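Local coordinates for protein putative hydrolase (Campylobacter jejuni, PDB 3D6L) that probably hydrolyses long-chain fatty acyl-CoA thioesters, working as a hexameric hotdog-fold thioesterase, at residues 60-74 with 83-95. Residues are numbered along the deposited sequence; the frame is centred on the assembly and turned at random.
Sequences KEPVFIGDIISCYSK and ISVEVEVTAQRVD
A trans first torsion in Arg-93 (chi1 -172°), followed by bends at the next two, brings its guanidinium back alongside the Phe-64 ring, while Asp-67, its CG beside the backbone N (chi1 -69°), turns its carboxylate to meet it. Arg-93 NH1 and Asp-67 OD1 form a salt bridge at 2.7 Å, the acid at the guanidinium edge but the hydrogen bond bent and weak. CD1 of Phe-64 lies over one guanidinium face. Asp-67 OD1 also accepts the backbone N-H of Phe-64, N to OD1 2.7 Å, from above the carboxylate plane, so a single oxygen ties the type II beta turn from Phe-64 to Asp-67 to the neighbouring strand. Beyond the turn, paired backbone hydrogen bonds join Ile-68 to Gln-92, Ser-70 to Thr-90, Tyr-72 to Glu-88 and Lys-74 to Glu-86. As in any antiparallel pair, side chains alternate between two faces. These residues share one, where Thr-90 OG1 reaches the Tyr-72 ring edge, 3.6 Å from CE1; Ile-69, Cys-71, Ser-73, Val-87 and Val-89 share the opposite one, where helix 26-42 packs. This is an antiparallel beta hairpin, strands 68-78 and 82-94, within the sheet that wraps the central helix of the hotdog fold.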
ATOM      1  N   LYS A  60       0.314  13.437 -21.574  1.00 16.88           N
ATOM      2  CA  LYS A  60      -0.453  13.678 -22.790  1.00 17.21           C
ATOM      3  C   LYS A  60      -1.937  13.407 -22.595  1.00 17.47           C
ATOM      4  O   LYS A  60      -2.777  14.099 -23.157  1.00 17.73           O
ATOM      5  CB  LYS A  60       0.072  12.795 -23.921  1.00 17.05           C
ATOM      6  CG  LYS A  60       1.558  12.883 -24.116  1.00 17.41           C
ATOM      7  CD  LYS A  60       2.017  11.898 -25.161  1.00 18.99           C
ATOM      8  CE  LYS A  60       3.521  11.957 -25.290  1.00 19.78           C
ATOM      9  NZ  LYS A  60       4.013  11.125 -26.411  1.00 20.98           N
ATOM     10  N   GLU A  61      -2.260  12.403 -21.791  1.00 17.64           N
ATOM     11  CA  GLU A  61      -3.628  11.934 -21.700  1.00 17.93           C
ATOM     12  C   GLU A  61      -3.868  11.341 -20.312  1.00 17.14           C
ATOM     13  O   GLU A  61      -2.945  10.780 -19.734  1.00 16.87           O
ATOM     14  CB  GLU A  61      -3.847  10.885 -22.792  1.00 18.41           C
ATOM     15  CG  GLU A  61      -5.210  10.908 -23.474  1.00 21.26           C
ATOM     16  CD  GLU A  61      -5.495  12.202 -24.207  1.00 25.10           C
ATOM     17  OE1 GLU A  61      -4.600  12.696 -24.942  1.00 25.01           O
ATOM     18  OE2 GLU A  61      -6.632  12.712 -24.050  1.00 27.23           O
ATOM     19  N   PRO A  62      -5.104  11.468 -19.774  1.00 16.94           N
ATOM     20  CA  PRO A  62      -5.461  10.834 -18.492  1.00 16.57           C
ATOM     21  C   PRO A  62      -5.358   9.310 -18.547  1.00 16.57           C
ATOM     22  O   PRO A  62      -5.577   8.692 -19.604  1.00 16.60           O
ATOM     23  CB  PRO A  62      -6.928  11.215 -18.294  1.00 16.68           C
ATOM     24  CG  PRO A  62      -7.192  12.345 -19.231  1.00 16.54           C
ATOM     25  CD  PRO A  62      -6.241  12.202 -20.364  1.00 16.74           C
ATOM     26  N   VAL A  63      -5.019   8.716 -17.410  1.00 16.41           N
ATOM     27  CA  VAL A  63      -5.025   7.261 -17.258  1.00 16.08           C
ATOM     28  C   VAL A  63      -6.199   6.902 -16.336  1.00 15.90           C
ATOM     29  O   VAL A  63      -6.444   7.600 -15.341  1.00 15.68           O
ATOM     30  CB  VAL A  63      -3.672   6.747 -16.696  1.00 16.20           C
ATOM     31  CG1 VAL A  63      -3.662   5.237 -16.558  1.00 15.19           C
ATOM     32  CG2 VAL A  63      -2.531   7.189 -17.592  1.00 16.18           C
ATOM     33  N   PHE A  64      -6.931   5.842 -16.686  1.00 15.51           N
ATOM     34  CA  PHE A  64      -8.095   5.408 -15.905  1.00 15.49           C
ATOM     35  C   PHE A  64      -7.882   4.074 -15.204  1.00 15.57           C
ATOM     36  O   PHE A  64      -7.016   3.274 -15.597  1.00 15.51           O
ATOM     37  CB  PHE A  64      -9.351   5.309 -16.784  1.00 15.36           C
ATOM     38  CG  PHE A  64      -9.682   6.575 -17.528  1.00 15.75           C
ATOM     39  CD1 PHE A  64     -10.140   6.517 -18.838  1.00 16.00           C
ATOM     40  CD2 PHE A  64      -9.536   7.826 -16.918  1.00 16.19           C
ATOM     41  CE1 PHE A  64     -10.441   7.682 -19.542  1.00 17.07           C
ATOM     42  CE2 PHE A  64      -9.836   8.998 -17.605  1.00 16.67           C
ATOM     43  CZ  PHE A  64     -10.287   8.930 -18.920  1.00 16.83           C
ATOM     44  N   ILE A  65      -8.688   3.845 -14.165  1.00 15.44           N
ATOM     45  CA  ILE A  65      -8.796   2.538 -13.525  1.00 15.05           C
ATOM     46  C   ILE A  65      -9.059   1.479 -14.589  1.00 15.13           C
ATOM     47  O   ILE A  65      -9.911   1.658 -15.473  1.00 14.77           O
ATOM     48  CB  ILE A  65      -9.935   2.524 -12.470  1.00 15.05           C
ATOM     49  CG1 ILE A  65      -9.580   3.439 -11.285  1.00 15.33           C
ATOM     50  CG2 ILE A  65     -10.232   1.102 -11.999  1.00 14.22           C
ATOM     51  CD1 ILE A  65     -10.742   3.781 -10.359  1.00 14.92           C
ATOM     52  N   GLY A  66      -8.312   0.384 -14.518  1.00 15.30           N
ATOM     53  CA  GLY A  66      -8.533  -0.733 -15.431  1.00 15.53           C
ATOM     54  C   GLY A  66      -7.603  -0.780 -16.624  1.00 15.76           C
ATOM     55  O   GLY A  66      -7.405  -1.856 -17.193  1.00 15.69           O
ATOM     56  N   ASP A  67      -7.039   0.375 -17.002  1.00 16.21           N
ATOM     57  CA  ASP A  67      -6.044   0.457 -18.089  1.00 16.70           C
ATOM     58  C   ASP A  67      -4.906  -0.519 -17.861  1.00 16.80           C
ATOM     59  O   ASP A  67      -4.430  -0.678 -16.734  1.00 16.84           O
ATOM     60  CB  ASP A  67      -5.421   1.854 -18.198  1.00 16.62           C
ATOM     61  CG  ASP A  67      -6.386   2.908 -18.695  1.00 17.40           C
ATOM     62  OD1 ASP A  67      -6.031   4.102 -18.578  1.00 17.38           O
ATOM     63  OD2 ASP A  67      -7.485   2.568 -19.195  1.00 18.00           O
ATOM     64  N   ILE A  68      -4.489  -1.178 -18.938  1.00 17.09           N
ATOM     65  CA  ILE A  68      -3.257  -1.949 -18.947  1.00 17.19           C
ATOM     66  C   ILE A  68      -2.195  -0.972 -19.426  1.00 17.54           C
ATOM     67  O   ILE A  68      -2.251  -0.497 -20.566  1.00 17.96           O
ATOM     68  CB  ILE A  68      -3.340  -3.178 -19.900  1.00 17.26           C
ATOM     69  CG1 ILE A  68      -4.713  -3.880 -19.813  1.00 16.68           C
ATOM     70  CG2 ILE A  68      -2.174  -4.150 -19.651  1.00 16.75           C
ATOM     71  CD1 ILE A  68      -5.106  -4.409 -18.432  1.00 15.39           C
ATOM     72  N   ILE A  69      -1.262  -0.628 -18.544  1.00 17.69           N
ATOM     73  CA  ILE A  69      -0.210   0.323 -18.882  1.00 17.62           C
ATOM     74  C   ILE A  69       1.047  -0.407 -19.315  1.00 17.76           C
ATOM     75  O   ILE A  69       1.550  -1.276 -18.608  1.00 17.42           O
ATOM     76  CB  ILE A  69       0.074   1.329 -17.728  1.00 17.71           C
ATOM     77  CG1 ILE A  69      -0.959   2.457 -17.741  1.00 18.17           C
ATOM     78  CG2 ILE A  69       1.442   1.974 -17.868  1.00 17.28           C
ATOM     79  CD1 ILE A  69      -2.243   2.073 -17.075  1.00 20.01           C
ATOM     80  N   SER A  70       1.524  -0.055 -20.504  1.00 18.27           N
ATOM     81  CA  SER A  70       2.749  -0.606 -21.049  1.00 18.71           C
ATOM     82  C   SER A  70       3.771   0.512 -21.136  1.00 18.92           C
ATOM     83  O   SER A  70       3.470   1.600 -21.626  1.00 18.84           O
ATOM     84  CB  SER A  70       2.497  -1.216 -22.425  1.00 18.81           C
ATOM     85  OG  SER A  70       1.683  -2.376 -22.315  1.00 20.07           O
ATOM     86  N   CYS A  71       4.970   0.240 -20.633  1.00 19.23           N
ATOM     87  CA  CYS A  71       6.063   1.193 -20.660  1.00 19.43           C
ATOM     88  C   CYS A  71       7.143   0.687 -21.585  1.00 19.86           C
ATOM     89  O   CYS A  71       7.771  -0.347 -21.324  1.00 19.64           O
ATOM     90  CB  CYS A  71       6.657   1.393 -19.265  1.00 19.68           C
ATOM     91  SG  CYS A  71       5.495   1.937 -18.017  1.00 17.66           S
ATOM     92  N   TYR A  72       7.351   1.440 -22.657  1.00 20.51           N
ATOM     93  CA  TYR A  72       8.369   1.157 -23.644  1.00 21.50           C
ATOM     94  C   TYR A  72       9.563   2.061 -23.413  1.00 22.34           C
ATOM     95  O   TYR A  72       9.417   3.187 -22.940  1.00 22.63           O
ATOM     96  CB  TYR A  72       7.813   1.401 -25.039  1.00 21.33           C
ATOM     97  CG  TYR A  72       6.632   0.533 -25.383  1.00 21.67           C
ATOM     98  CD1 TYR A  72       5.331   0.918 -25.041  1.00 20.46           C
ATOM     99  CD2 TYR A  72       6.811  -0.684 -26.059  1.00 21.79           C
ATOM    100  CE1 TYR A  72       4.236   0.115 -25.363  1.00 21.35           C
ATOM    101  CE2 TYR A  72       5.720  -1.494 -26.393  1.00 21.38           C
ATOM    102  CZ  TYR A  72       4.440  -1.087 -26.038  1.00 21.53           C
ATOM    103  OH  TYR A  72       3.365  -1.878 -26.363  1.00 22.03           O
ATOM    104  N   SER A  73      10.740   1.567 -23.772  1.00 23.39           N
ATOM    105  CA  SER A  73      11.977   2.291 -23.544  1.00 24.47           C
ATOM    106  C   SER A  73      12.901   2.261 -24.741  1.00 25.16           C
ATOM    107  O   SER A  73      13.009   1.243 -25.433  1.00 25.84           O
ATOM    108  CB  SER A  73      12.697   1.707 -22.346  1.00 24.51           C
ATOM    109  OG  SER A  73      11.853   1.767 -21.212  1.00 25.49           O
ATOM    110  N   LYS A  74      13.551   3.394 -24.992  1.00 25.46           N
ATOM    111  CA  LYS A  74      14.659   3.438 -25.927  1.00 25.79           C
ATOM    112  C   LYS A  74      15.846   4.180 -25.318  1.00 25.56           C
ATOM    113  O   LYS A  74      15.749   5.361 -24.969  1.00 25.51           O
ATOM    114  CB  LYS A  74      14.240   4.060 -27.264  1.00 26.15           C
ATOM    115  CG  LYS A  74      15.336   3.967 -28.328  1.00 27.46           C
ATOM    116  CD  LYS A  74      14.833   4.290 -29.721  1.00 30.17           C
ATOM    117  CE  LYS A  74      16.004   4.544 -30.673  1.00 31.72           C
ATOM    118  NZ  LYS A  74      16.820   3.317 -30.950  1.00 32.62           N
ATOM    119  N   ILE A  83      23.323   7.162 -18.646  1.00 21.13           N
ATOM    120  CA  ILE A  83      22.455   6.502 -19.625  1.00 20.29           C
ATOM    121  C   ILE A  83      21.096   7.206 -19.755  1.00 20.02           C
ATOM    122  O   ILE A  83      20.325   7.267 -18.794  1.00 19.89           O
ATOM    123  CB  ILE A  83      22.206   5.006 -19.258  1.00 20.46           C
ATOM    124  CG1 ILE A  83      23.519   4.286 -18.922  1.00 19.94           C
ATOM    125  CG2 ILE A  83      21.442   4.292 -20.375  1.00 19.63           C
ATOM    126  CD1 ILE A  83      23.350   3.010 -18.106  1.00 19.77           C
ATOM    127  N   SER A  84      20.796   7.711 -20.952  1.00 19.43           N
ATOM    128  CA  SER A  84      19.522   8.377 -21.213  1.00 19.23           C
ATOM    129  C   SER A  84      18.507   7.468 -21.879  1.00 18.90           C
ATOM    130  O   SER A  84      18.826   6.727 -22.817  1.00 18.65           O
ATOM    131  CB  SER A  84      19.725   9.620 -22.059  1.00 19.22           C
ATOM    132  OG  SER A  84      20.597  10.510 -21.390  1.00 21.41           O
ATOM    133  N   VAL A  85      17.273   7.538 -21.391  1.00 18.40           N
ATOM    134  CA  VAL A  85      16.233   6.634 -21.838  1.00 18.05           C
ATOM    135  C   VAL A  85      14.965   7.411 -22.122  1.00 18.01           C
ATOM    136  O   VAL A  85      14.491   8.167 -21.273  1.00 18.46           O
ATOM    137  CB  VAL A  85      15.954   5.523 -20.786  1.00 17.80           C
ATOM    138  CG1 VAL A  85      14.874   4.569 -21.275  1.00 17.80           C
ATOM    139  CG2 VAL A  85      17.228   4.741 -20.461  1.00 17.54           C
ATOM    140  N   GLU A  86      14.430   7.242 -23.325  1.00 17.60           N
ATOM    141  CA  GLU A  86      13.099   7.736 -23.616  1.00 17.59           C
ATOM    142  C   GLU A  86      12.094   6.666 -23.210  1.00 17.21           C
ATOM    143  O   GLU A  86      12.199   5.508 -23.631  1.00 17.08           O
ATOM    144  CB  GLU A  86      12.935   8.109 -25.095  1.00 17.66           C
ATOM    145  CG  GLU A  86      11.568   8.736 -25.435  1.00 18.33           C
ATOM    146  CD  GLU A  86      11.386  10.151 -24.887  1.00 20.20           C
ATOM    147  OE1 GLU A  86      12.328  10.973 -24.987  1.00 20.89           O
ATOM    148  OE2 GLU A  86      10.286  10.453 -24.366  1.00 20.20           O
ATOM    149  N   VAL A  87      11.128   7.055 -22.384  1.00 16.74           N
ATOM    150  CA  VAL A  87      10.088   6.138 -21.946  1.00 16.54           C
ATOM    151  C   VAL A  87       8.753   6.610 -22.484  1.00 16.52           C
ATOM    152  O   VAL A  87       8.386   7.770 -22.324  1.00 16.38           O
ATOM    153  CB  VAL A  87      10.039   6.005 -20.403  1.00 16.66           C
ATOM    154  CG1 VAL A  87       8.927   5.049 -19.979  1.00 16.54           C
ATOM    155  CG2 VAL A  87      11.398   5.531 -19.857  1.00 16.69           C
ATOM    156  N   GLU A  88       8.038   5.698 -23.133  1.00 16.69           N
ATOM    157  CA  GLU A  88       6.721   5.988 -23.660  1.00 16.77           C
ATOM    158  C   GLU A  88       5.728   5.069 -22.995  1.00 16.61           C
ATOM    159  O   GLU A  88       5.929   3.855 -22.940  1.00 16.53           O
ATOM    160  CB  GLU A  88       6.682   5.775 -25.174  1.00 16.97           C
ATOM    161  CG  GLU A  88       7.550   6.741 -25.961  1.00 18.80           C
ATOM    162  CD  GLU A  88       6.982   8.150 -26.012  1.00 21.43           C
ATOM    163  OE1 GLU A  88       5.762   8.320 -25.786  1.00 21.94           O
ATOM    164  OE2 GLU A  88       7.764   9.093 -26.281  1.00 23.60           O
ATOM    165  N   VAL A  89       4.648   5.651 -22.492  1.00 16.45           N
ATOM    166  CA  VAL A  89       3.624   4.876 -21.821  1.00 16.26           C
ATOM    167  C   VAL A  89       2.358   4.844 -22.678  1.00 16.87           C
ATOM    168  O   VAL A  89       1.906   5.885 -23.164  1.00 16.72           O
ATOM    169  CB  VAL A  89       3.332   5.440 -20.407  1.00 16.13           C
ATOM    170  CG1 VAL A  89       2.450   4.497 -19.625  1.00 15.66           C
ATOM    171  CG2 VAL A  89       4.629   5.689 -19.650  1.00 15.15           C
ATOM    172  N   THR A  90       1.806   3.642 -22.872  1.00 17.40           N
ATOM    173  CA  THR A  90       0.538   3.454 -23.576  1.00 18.17           C
ATOM    174  C   THR A  90      -0.508   2.831 -22.640  1.00 18.58           C
ATOM    175  O   THR A  90      -0.186   1.952 -21.842  1.00 18.49           O
ATOM    176  CB  THR A  90       0.699   2.544 -24.820  1.00 18.21           C
ATOM    177  OG1 THR A  90       0.937   1.194 -24.404  1.00 19.07           O
ATOM    178  CG2 THR A  90       1.861   3.003 -25.703  1.00 18.43           C
ATOM    179  N   ALA A  91      -1.754   3.291 -22.734  1.00 19.31           N
ATOM    180  CA  ALA A  91      -2.853   2.676 -21.996  1.00 20.37           C
ATOM    181  C   ALA A  91      -3.747   1.878 -22.938  1.00 21.55           C
ATOM    182  O   ALA A  91      -4.186   2.380 -23.975  1.00 21.59           O
ATOM    183  CB  ALA A  91      -3.657   3.713 -21.244  1.00 19.81           C
ATOM    184  N   GLN A  92      -3.989   0.621 -22.583  1.00 22.93           N
ATOM    185  CA  GLN A  92      -4.907  -0.231 -23.327  1.00 24.64           C
ATOM    186  C   GLN A  92      -6.237  -0.279 -22.583  1.00 25.26           C
ATOM    187  O   GLN A  92      -6.289  -0.589 -21.395  1.00 25.46           O
ATOM    188  CB  GLN A  92      -4.313  -1.622 -23.487  1.00 24.86           C
ATOM    189  CG  GLN A  92      -4.913  -2.432 -24.599  1.00 27.04           C
ATOM    190  CD  GLN A  92      -4.329  -3.831 -24.652  1.00 30.90           C
ATOM    191  OE1 GLN A  92      -3.100  -4.009 -24.732  1.00 33.45           O
ATOM    192  NE2 GLN A  92      -5.203  -4.838 -24.597  1.00 30.20           N
ATOM    193  N   ARG A  93      -7.306   0.026 -23.301  1.00 26.52           N
ATOM    194  CA  ARG A  93      -8.562   0.453 -22.713  1.00 28.03           C
ATOM    195  C   ARG A  93      -9.718  -0.122 -23.520  1.00 29.46           C
ATOM    196  O   ARG A  93      -9.625  -0.217 -24.741  1.00 29.54           O
ATOM    197  CB  ARG A  93      -8.598   1.987 -22.754  1.00 27.87           C
ATOM    198  CG  ARG A  93      -9.742   2.659 -22.033  1.00 27.33           C
ATOM    199  CD  ARG A  93      -9.207   3.766 -21.145  1.00 26.86           C
ATOM    200  NE  ARG A  93      -8.933   5.010 -21.852  1.00 26.79           N
ATOM    201  CZ  ARG A  93      -8.029   5.918 -21.481  1.00 26.48           C
ATOM    202  NH1 ARG A  93      -7.255   5.729 -20.416  1.00 24.82           N
ATOM    203  NH2 ARG A  93      -7.887   7.028 -22.191  1.00 26.87           N
ATOM    204  N   VAL A  94     -10.799  -0.510 -22.849  1.00 31.33           N
ATOM    205  CA  VAL A  94     -12.006  -0.953 -23.556  1.00 33.39           C
ATOM    206  C   VAL A  94     -13.189  -0.033 -23.244  1.00 34.81           C
ATOM    207  O   VAL A  94     -13.505   0.206 -22.075  1.00 35.10           O
ATOM    208  CB  VAL A  94     -12.381  -2.431 -23.248  1.00 33.40           C
ATOM    209  CG1 VAL A  94     -13.372  -2.952 -24.278  1.00 33.17           C
ATOM    210  CG2 VAL A  94     -11.142  -3.327 -23.238  1.00 34.02           C
ATOM    211  N   ASP A  95     -13.833   0.487 -24.288  1.00 36.57           N
ATOM    212  CA  ASP A  95     -14.999   1.359 -24.113  1.00 38.42           C
ATOM    213  C   ASP A  95     -16.296   0.566 -23.879  1.00 39.60           C
ATOM    214  O   ASP A  95     -16.267  -0.666 -23.725  1.00 39.48           O
ATOM    215  CB  ASP A  95     -15.143   2.348 -25.290  1.00 38.48           C
ATOM    216  CG  ASP A  95     -15.437   1.660 -26.625  1.00 39.03           C
ATOM    217  OD1 ASP A  95     -15.167   2.285 -27.674  1.00 39.49           O
ATOM    218  OD2 ASP A  95     -15.935   0.510 -26.644  1.00 39.88           O
TER
HETATM  219  O   HOH W   1      -0.755  -0.996 -22.766  1.00 17.89           O